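Local structure of TTHB210-like domain-containing protein (Thermus thermophilus, 3VG8) at residues G72-D77 with L99-V104; G31-Y36 with V46-L51; I82-H87 with H94-L99. The protein is of unknown function but forms a homodecamer and is controlled by the sigma-E/anti-sigma-E regulatory system of its host. The protein carries 1 engineered substitution. All coordinates share one frame; numbering follows the deposited sequence.

Contact 1 (G72-D77 with L99-V104); sequences GITRID and LVLVSV
Asp77 and Val100 supply the backbone hydrogen bond that joins the two segments: Asp77 N gives its hydrogen to Val100 O at 2.9 Å, nearly along the C=O axis (C=O...N angle 160°). A second polar link runs through a water, which donates to Asp77 OD1 at 2.7 Å and accepts from Val104 N at 2.9 Å. With CG anti to the backbone N (chi1 -179°), the Asp77 side chain reaches over the backbone at Val102 and Ser103; its CB lies 3.3 Å from Val102 O, and OD1 comes to 3.4 Å from Ser103 CA. The other carboxylate oxygen, OD2, makes a salt bridge to Arg69 of a second subunit, so the one side chain serves both the fold and the assembly.

The segments lie where the chain enters strand 78-84 and where its antiparallel neighbour, strand 94-100, ends. Ser103 is the N-cap of the following helix 104-110, its OG bonded to Gln106 N, and the water occupies Val104 N at the first turn of that helix.

The apolar part is small. Ile76 CD1 meets Leu101 CD2 at 3.5 Å, the two side chains lying aslant to each other, and the same Leu101 methyl rests 3.8 Å from Arg75 O. That carbonyl also accepts from Thr74 OG1, whereas Arg75 NH2 turns outward to Leu101 O of a third subunit.

Contact 2 (G31-Y36 with V46-L51); sequences GPFLAY and VFMVPL
Phe33 and Val46 form an antiparallel hydrogen-bonded pair, with Phe33 N donating to Val46 O at 2.8 Å and Val46 N to Phe33 O at 2.7 Å, both almost straight at the hydrogen. The two bonds differ at the acceptor: Val46 N lies in the carbonyl plane of Phe33, whereas Phe33 N is tilted from that of Val46. Just before this pair, strand 33-36 is entered through a cis peptide bond between Gly31 and Pro32.

Pro32 and Phe47 carry the packing beyond the pair. Their side chains lie side by side and point the same way, and Pro32 CB sits over one face of the phenyl ring, offset toward its rim, in a CH-pi contact. Pro32 CB stands 3.7 Å from the centroid of the Phe47 ring, only 14° off its normal, while Pro32 CD comes to 3.7 Å from Phe47 CE2 at the rim.

Phe33 and Val46 direct their side chains to the same face of the sheet, where Phe33 CB lies 4.2 Å from Val46 CB. The Phe33 ring, with CG anti to the carbonyl carbon (chi1 -72°), presents its edge to Val46 O. Farther along the ring, Phe33 CE1 touches CG of Met48, a selenomethionine, at 3.7 Å, and the side chains cross at a slant.

These two strands make a beta hairpin within the antiparallel sheet. Strand 20-23 flanks strand 33-36, and strand 94-100 flanks strand 42-50, where His96 packs on Val46 and Met48. Ile63 from a loop and Val79 of a second subunit pack against Phe47, and helix 51-55 follows directly on strand 42-50.

Contact 3 (I82-H87 with H94-L99); sequences IPSGPH and HYHIEL
Ile82 pairs with His96 and, two residues further on, Ser84 with His94, both as antiparallel hydrogen-bonded pairs, with the non-hydrogen-bonded pair Pro83-Tyr95 between them. Four backbone bonds result, the shortest from His94 N to Ser84 O at 2.7 Å. In the middle pair, which has no bonds of its own, Tyr95 CA approaches Ile82 O at 3.5 Å and Pro83 CA approaches His94 O at 3.6 Å in CA-H...O contacts.

Packing is close on both faces of this ladder. On one, Pro83 lies over a face of the Tyr95 ring, its CB 4.1 Å from the ring centroid in a CH-pi contact and 3.7 Å from Tyr95 CZ. The tyrosine hydroxyl is bonded to His58 O of a second subunit. On the other, the His96 imidazole leans toward Ser84: CE1 comes to 3.3 Å from Ser84 CB, with CG anti to the carbonyl carbon (chi1 -75°) swinging the ring that way. His96 ND1 is buried here and has no polar partner in the model.

The contact slackens past Ser84. Gly85, Pro86 and His87, all partly exposed, diverge from strand 94-100, with a cis peptide bond between Gly85 and Pro86, and the His87 ring instead meets Phe33 of a sixth subunit edge-to-face. The His94 ring also leads away from Ser84, with ND1 bonded to Glu92 O.

This hairpin of strands 78-84 and 94-100 lies at one side of the sheet: 78-84 is its outermost strand within the chain, and strand 94-100 lies between it and strand 42-50.

All three contacts reach one antiparallel sheet with strand order 20-23, 33-36, 42-50, 94-100, 78-84. Contact 2 closes first along the chain; contact 1 then brackets contact 3, with which it shares Leu99. Contacts 2 and 3 have centres 8 Å apart and are stitched together by probable hydrogen bonds from Tyr95 N to Val49 O and from Phe47 N to Ile97 O, which join the two hairpins. Contact 1 lies at the C-terminal end of strand 94-100, where a loop meets it, about 15 Å from contact 2 and 19 Å from contact 3, centre to centre. Each reaches a second subunit, linking the sheet to the oligomer.

Contact 1 (G72-D77 with L99-V104)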
loop_
_atom_site.group_PDB
_atom_site.type_symbol
_atom_site.label_atom_id
_atom_site.label_comp_id
_atom_site.label_asym_id
_atom_site.label_seq_id
_atom_site.Cartn_x
_atom_site.Cartn_y
_atom_site.Cartn_z
ATOM N N GLY F 72 21.278 8.950 33.462
ATOM C CA GLY F 72 20.176 9.740 33.971
ATOM C C GLY F 72 18.869 9.061 33.624
ATOM O O GLY F 72 18.880 7.937 33.109
ATOM N N ILE F 73 17.745 9.715 33.905
ATOM C CA ILE F 73 16.456 9.114 33.595
ATOM C C ILE F 73 16.328 9.022 32.082
ATOM O O ILE F 73 16.782 9.900 31.340
ATOM C CB ILE F 73 15.267 9.931 34.157
ATOM C CG1 ILE F 73 14.989 11.150 33.271
ATOM C CG2 ILE F 73 15.567 10.349 35.591
ATOM C CD1 ILE F 73 13.710 11.897 33.632
ATOM N N THR F 74 15.716 7.942 31.627
ATOM C CA THR F 74 15.554 7.740 30.206
ATOM C C THR F 74 14.626 6.581 29.954
ATOM O O THR F 74 14.430 5.722 30.804
ATOM C CB THR F 74 16.899 7.408 29.536
ATOM O OG1 THR F 74 16.709 7.240 28.124
ATOM C CG2 THR F 74 17.473 6.113 30.122
ATOM N N ARG F 75 14.044 6.570 28.769
ATOM C CA ARG F 75 13.181 5.482 28.380
ATOM C C ARG F 75 14.118 4.457 27.755
ATOM O O ARG F 75 15.185 4.809 27.257
ATOM C CB ARG F 75 12.176 5.962 27.331
ATOM C CG ARG F 75 11.207 6.995 27.857
ATOM C CD ARG F 75 10.405 7.662 26.751
ATOM N NE ARG F 75 9.306 8.440 27.320
ATOM C CZ ARG F 75 8.753 9.501 26.744
ATOM N NH1 ARG F 75 7.758 10.134 27.351
ATOM N NH2 ARG F 75 9.202 9.938 25.571
ATOM N N ILE F 76 13.742 3.190 27.819
ATOM C CA ILE F 76 14.526 2.158 27.178
ATOM C C ILE F 76 13.499 1.700 26.155
ATOM O O ILE F 76 12.352 1.436 26.503
ATOM C CB ILE F 76 14.882 1.003 28.141
ATOM C CG1 ILE F 76 15.619 1.552 29.363
ATOM C CG2 ILE F 76 15.788 -0.008 27.439
ATOM C CD1 ILE F 76 16.996 2.107 29.053
ATOM N N ASP F 77 13.878 1.642 24.890
ATOM C CA ASP F 77 12.919 1.217 23.882
ATOM C C ASP F 77 12.941 -0.293 23.627
ATOM O O ASP F 77 11.893 -0.951 23.557
ATOM C CB ASP F 77 13.172 1.978 22.580
ATOM C CG ASP F 77 12.185 1.609 21.497
ATOM O OD1 ASP F 77 12.361 0.575 20.819
ATOM O OD2 ASP F 77 11.223 2.354 21.342
ATOM N N LEU F 99 21.197 -2.020 25.091
ATOM C CA LEU F 99 20.033 -1.358 25.675
ATOM C C LEU F 99 19.863 -0.136 24.763
ATOM O O LEU F 99 20.638 0.810 24.849
ATOM C CB LEU F 99 20.340 -0.924 27.112
ATOM C CG LEU F 99 20.078 -1.983 28.188
ATOM C CD1 LEU F 99 20.873 -3.233 27.879
ATOM C CD2 LEU F 99 20.436 -1.431 29.571
ATOM N N VAL F 100 18.858 -0.174 23.892
ATOM C CA VAL F 100 18.627 0.883 22.911
ATOM C C VAL F 100 17.589 1.891 23.378
ATOM O O VAL F 100 16.498 1.535 23.753
ATOM C CB VAL F 100 18.229 0.257 21.542
ATOM C CG1 VAL F 100 18.301 1.315 20.439
ATOM C CG2 VAL F 100 19.172 -0.926 21.217
ATOM N N LEU F 101 17.947 3.164 23.336
ATOM C CA LEU F 101 17.089 4.215 23.843
ATOM C C LEU F 101 16.152 4.888 22.845
ATOM O O LEU F 101 15.530 5.894 23.175
ATOM C CB LEU F 101 17.968 5.252 24.548
ATOM C CG LEU F 101 19.161 4.590 25.274
ATOM C CD1 LEU F 101 19.983 5.657 25.981
ATOM C CD2 LEU F 101 18.663 3.553 26.290
ATOM N N VAL F 102 16.075 4.339 21.632
ATOM C CA VAL F 102 15.181 4.829 20.579
ATOM C C VAL F 102 14.650 3.592 19.814
ATOM O O VAL F 102 15.183 2.488 19.955
ATOM C CB VAL F 102 15.917 5.740 19.572
ATOM C CG1 VAL F 102 16.325 7.041 20.231
ATOM C CG2 VAL F 102 17.151 5.014 19.034
ATOM N N SER F 103 13.622 3.778 18.996
ATOM C CA SER F 103 13.037 2.674 18.228
ATOM C C SER F 103 14.102 2.017 17.355
ATOM O O SER F 103 15.092 2.654 16.982
ATOM C CB SER F 103 11.919 3.195 17.319
ATOM O OG SER F 103 12.478 3.905 16.215
ATOM N N VAL F 104 13.870 0.761 16.991
ATOM C CA VAL F 104 14.836 0.030 16.185
ATOM C C VAL F 104 15.055 0.695 14.834
ATOM O O VAL F 104 16.168 0.692 14.318
ATOM C CB VAL F 104 14.426 -1.465 16.018
ATOM C CG1 VAL F 104 13.072 -1.583 15.299
ATOM C CG2 VAL F 104 15.511 -2.211 15.260
HETATM O O HOH W 1 11.826 -0.600 18.485
#

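Contact 2 (G31-Y36 with V46-L51)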
loop_
_atom_site.group_PDB
_atom_site.type_symbol
_atom_site.label_atom_id
_atom_site.label_comp_id
_atom_site.label_asym_id
_atom_site.label_seq_id
_atom_site.Cartn_x
_atom_site.Cartn_y
_atom_site.Cartn_z
ATOM N N GLY F 31 32.470 -3.267 29.737
ATOM C CA GLY F 31 31.940 -1.947 29.480
ATOM C C GLY F 31 30.967 -1.499 30.553
ATOM O O GLY F 31 31.224 -1.707 31.732
ATOM N N PRO F 32 29.783 -0.981 30.177
ATOM C CA PRO F 32 29.271 -0.792 28.817
ATOM C C PRO F 32 29.830 0.334 27.947
ATOM O O PRO F 32 30.391 1.316 28.442
ATOM C CB PRO F 32 27.775 -0.624 29.050
ATOM C CG PRO F 32 27.747 0.180 30.308
ATOM C CD PRO F 32 28.821 -0.466 31.168
ATOM N N PHE F 33 29.668 0.154 26.635
ATOM C CA PHE F 33 30.080 1.145 25.661
ATOM C C PHE F 33 28.843 2.008 25.393
ATOM O O PHE F 33 27.708 1.507 25.364
ATOM C CB PHE F 33 30.515 0.488 24.357
ATOM C CG PHE F 33 31.831 -0.223 24.438
ATOM C CD1 PHE F 33 31.970 -1.372 25.207
ATOM C CD2 PHE F 33 32.929 0.235 23.703
ATOM C CE1 PHE F 33 33.180 -2.063 25.241
ATOM C CE2 PHE F 33 34.147 -0.451 23.725
ATOM C CZ PHE F 33 34.273 -1.599 24.493
ATOM N N LEU F 34 29.059 3.304 25.213
ATOM C CA LEU F 34 27.967 4.217 24.935
ATOM C C LEU F 34 28.117 4.660 23.477
ATOM O O LEU F 34 29.179 5.118 23.068
ATOM C CB LEU F 34 28.041 5.415 25.876
ATOM C CG LEU F 34 28.133 5.068 27.367
ATOM C CD1 LEU F 34 28.344 6.340 28.180
ATOM C CD2 LEU F 34 26.866 4.370 27.830
ATOM N N ALA F 35 27.052 4.499 22.696
ATOM C CA ALA F 35 27.072 4.871 21.282
ATOM C C ALA F 35 26.209 6.103 21.055
ATOM O O ALA F 35 25.005 6.083 21.316
ATOM C CB ALA F 35 26.556 3.724 20.416
ATOM N N TYR F 36 26.838 7.158 20.543
ATOM C CA TYR F 36 26.166 8.419 20.269
ATOM C C TYR F 36 25.972 8.633 18.775
ATOM O O TYR F 36 26.752 8.109 17.970
ATOM C CB TYR F 36 27.007 9.570 20.826
ATOM C CG TYR F 36 27.132 9.562 22.333
ATOM C CD1 TYR F 36 28.068 8.741 22.979
ATOM C CD2 TYR F 36 26.274 10.337 23.122
ATOM C CE1 TYR F 36 28.140 8.687 24.370
ATOM C CE2 TYR F 36 26.337 10.295 24.518
ATOM C CZ TYR F 36 27.267 9.469 25.133
ATOM O OH TYR F 36 27.316 9.413 26.508
ATOM N N VAL F 46 25.989 -0.592 25.269
ATOM C CA VAL F 46 26.393 -1.925 24.829
ATOM C C VAL F 46 27.333 -2.715 25.759
ATOM O O VAL F 46 28.442 -2.277 26.026
ATOM C CB VAL F 46 27.069 -1.819 23.435
ATOM C CG1 VAL F 46 27.417 -3.193 22.896
ATOM C CG2 VAL F 46 26.157 -1.090 22.467
ATOM N N PHE F 47 26.874 -3.866 26.249
ATOM C CA PHE F 47 27.704 -4.737 27.090
ATOM C C PHE F 47 28.339 -5.794 26.183
ATOM O O PHE F 47 27.676 -6.349 25.312
ATOM C CB PHE F 47 26.863 -5.448 28.158
ATOM C CG PHE F 47 26.267 -4.522 29.157
ATOM C CD1 PHE F 47 25.036 -3.928 28.925
ATOM C CD2 PHE F 47 26.971 -4.181 30.309
ATOM C CE1 PHE F 47 24.520 -3.006 29.821
ATOM C CE2 PHE F 47 26.460 -3.262 31.206
ATOM C CZ PHE F 47 25.233 -2.675 30.960
HETATM N N MSE F 48 29.619 -6.069 26.390
HETATM C CA MSE F 48 30.344 -7.062 25.593
HETATM C C MSE F 48 30.582 -8.299 26.433
HETATM O O MSE F 48 31.174 -8.195 27.509
HETATM C CB MSE F 48 31.720 -6.534 25.201
HETATM C CG MSE F 48 31.717 -5.300 24.349
HETATM SE SE MSE F 48 30.983 -5.758 22.657
HETATM C CE MSE F 48 32.273 -7.124 22.124
ATOM N N VAL F 49 30.133 -9.465 25.966
ATOM C CA VAL F 49 30.379 -10.704 26.702
ATOM C C VAL F 49 30.843 -11.846 25.810
ATOM O O VAL F 49 30.264 -12.103 24.749
ATOM C CB VAL F 49 29.127 -11.191 27.510
ATOM C CG1 VAL F 49 28.723 -10.129 28.525
ATOM C CG2 VAL F 49 27.982 -11.515 26.585
ATOM N N PRO F 50 31.901 -12.559 26.235
ATOM C CA PRO F 50 32.399 -13.679 25.427
ATOM C C PRO F 50 31.434 -14.840 25.595
ATOM O O PRO F 50 30.967 -15.107 26.707
ATOM C CB PRO F 50 33.772 -14.000 26.045
ATOM C CG PRO F 50 34.088 -12.798 26.940
ATOM C CD PRO F 50 32.727 -12.370 27.437
ATOM N N LEU F 51 31.119 -15.500 24.494
ATOM C CA LEU F 51 30.212 -16.634 24.503
ATOM C C LEU F 51 30.741 -17.726 25.439
ATOM O O LEU F 51 29.979 -18.357 26.189
ATOM C CB LEU F 51 30.072 -17.195 23.079
ATOM C CG LEU F 51 29.177 -18.434 22.893
ATOM C CD1 LEU F 51 27.773 -18.153 23.386
ATOM C CD2 LEU F 51 29.157 -18.827 21.429
#

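Contact 3 (I82-H87 with H94-L99)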
loop_
_atom_site.group_PDB
_atom_site.type_symbol
_atom_site.label_atom_id
_atom_site.label_comp_id
_atom_site.label_asym_id
_atom_site.label_seq_id
_atom_site.Cartn_x
_atom_site.Cartn_y
_atom_site.Cartn_z
ATOM N N ILE F 82 23.370 -9.197 19.695
ATOM C CA ILE F 82 24.009 -9.463 18.413
ATOM C C ILE F 82 25.313 -10.243 18.550
ATOM O O ILE F 82 26.199 -9.851 19.314
ATOM C CB ILE F 82 24.380 -8.137 17.696
ATOM C CG1 ILE F 82 23.191 -7.166 17.665
ATOM C CG2 ILE F 82 24.927 -8.457 16.303
ATOM C CD1 ILE F 82 22.032 -7.611 16.806
ATOM N N PRO F 83 25.467 -11.332 17.783
ATOM C CA PRO F 83 26.695 -12.142 17.856
ATOM C C PRO F 83 27.867 -11.482 17.137
ATOM O O PRO F 83 27.687 -10.856 16.088
ATOM C CB PRO F 83 26.292 -13.455 17.192
ATOM C CG PRO F 83 25.259 -13.012 16.151
ATOM C CD PRO F 83 24.447 -11.965 16.916
ATOM N N SER F 84 29.068 -11.635 17.692
ATOM C CA SER F 84 30.256 -11.037 17.098
ATOM C C SER F 84 31.555 -11.838 17.245
ATOM O O SER F 84 31.958 -12.186 18.359
ATOM C CB SER F 84 30.473 -9.649 17.694
ATOM O OG SER F 84 31.700 -9.106 17.257
ATOM N N GLY F 85 32.203 -12.119 16.116
ATOM C CA GLY F 85 33.474 -12.822 16.138
ATOM C C GLY F 85 33.500 -14.332 15.998
ATOM O O GLY F 85 32.490 -15.011 16.104
ATOM N N PRO F 86 34.693 -14.894 15.805
ATOM C CA PRO F 86 35.925 -14.110 15.736
ATOM C C PRO F 86 36.230 -13.455 14.386
ATOM O O PRO F 86 35.626 -13.773 13.370
ATOM C CB PRO F 86 36.987 -15.138 16.119
ATOM C CG PRO F 86 36.470 -16.372 15.462
ATOM C CD PRO F 86 34.982 -16.341 15.766
ATOM N N HIS F 87 37.174 -12.520 14.405
ATOM C CA HIS F 87 37.654 -11.842 13.209
ATOM C C HIS F 87 38.821 -10.980 13.698
ATOM O O HIS F 87 39.055 -10.881 14.902
ATOM C CB HIS F 87 36.534 -11.003 12.547
ATOM C CG HIS F 87 35.903 -9.994 13.454
ATOM N ND1 HIS F 87 36.577 -8.888 13.928
ATOM C CD2 HIS F 87 34.642 -9.902 13.942
ATOM C CE1 HIS F 87 35.759 -8.157 14.665
ATOM N NE2 HIS F 87 34.579 -8.749 14.688
ATOM N N HIS F 94 31.674 -13.463 20.725
ATOM C CA HIS F 94 31.141 -12.563 21.741
ATOM C C HIS F 94 29.668 -12.265 21.442
ATOM O O HIS F 94 29.137 -12.649 20.397
ATOM C CB HIS F 94 31.876 -11.219 21.718
ATOM C CG HIS F 94 33.151 -11.210 22.489
ATOM N ND1 HIS F 94 34.264 -11.922 22.098
ATOM C CD2 HIS F 94 33.485 -10.589 23.645
ATOM C CE1 HIS F 94 35.229 -11.742 22.983
ATOM N NE2 HIS F 94 34.783 -10.939 23.931
ATOM N N TYR F 95 29.015 -11.598 22.387
ATOM C CA TYR F 95 27.652 -11.147 22.199
ATOM C C TYR F 95 27.628 -9.698 22.673
ATOM O O TYR F 95 28.302 -9.320 23.655
ATOM C CB TYR F 95 26.635 -12.001 22.967
ATOM C CG TYR F 95 25.818 -12.884 22.043
ATOM C CD1 TYR F 95 24.653 -12.409 21.417
ATOM C CD2 TYR F 95 26.257 -14.170 21.727
ATOM C CE1 TYR F 95 23.950 -13.211 20.493
ATOM C CE2 TYR F 95 25.582 -14.960 20.827
ATOM C CZ TYR F 95 24.428 -14.483 20.207
ATOM O OH TYR F 95 23.791 -15.295 19.289
ATOM N N HIS F 96 26.924 -8.873 21.913
ATOM C CA HIS F 96 26.782 -7.472 22.254
ATOM C C HIS F 96 25.394 -7.391 22.835
ATOM O O HIS F 96 24.430 -7.675 22.146
ATOM C CB HIS F 96 26.840 -6.583 21.003
ATOM C CG HIS F 96 28.212 -6.412 20.432
ATOM N ND1 HIS F 96 29.039 -7.474 20.135
ATOM C CD2 HIS F 96 28.885 -5.297 20.056
ATOM C CE1 HIS F 96 30.160 -7.023 19.600
ATOM N NE2 HIS F 96 30.092 -5.706 19.542
ATOM N N ILE F 97 25.276 -7.028 24.100
ATOM C CA ILE F 97 23.958 -6.910 24.686
ATOM C C ILE F 97 23.720 -5.406 24.698
ATOM O O ILE F 97 24.409 -4.642 25.384
ATOM C CB ILE F 97 23.918 -7.489 26.108
ATOM C CG1 ILE F 97 24.514 -8.903 26.113
ATOM C CG2 ILE F 97 22.494 -7.547 26.590
ATOM C CD1 ILE F 97 23.744 -9.884 25.272
ATOM N N GLU F 98 22.733 -4.993 23.925
ATOM C CA GLU F 98 22.444 -3.590 23.755
ATOM C C GLU F 98 21.114 -3.106 24.335
ATOM O O GLU F 98 20.061 -3.704 24.107
ATOM C CB GLU F 98 22.495 -3.257 22.253
ATOM C CG GLU F 98 23.497 -4.079 21.438
ATOM C CD GLU F 98 23.721 -3.515 20.030
ATOM O OE1 GLU F 98 22.731 -3.219 19.325
ATOM O OE2 GLU F 98 24.899 -3.369 19.632
ATOM N N LEU F 99 21.197 -2.020 25.091
ATOM C CA LEU F 99 20.033 -1.358 25.675
ATOM C C LEU F 99 19.863 -0.136 24.763
ATOM O O LEU F 99 20.638 0.810 24.849
ATOM C CB LEU F 99 20.340 -0.924 27.112
ATOM C CG LEU F 99 20.078 -1.983 28.188
ATOM C CD1 LEU F 99 20.873 -3.233 27.879
ATOM C CD2 LEU F 99 20.436 -1.431 29.571
#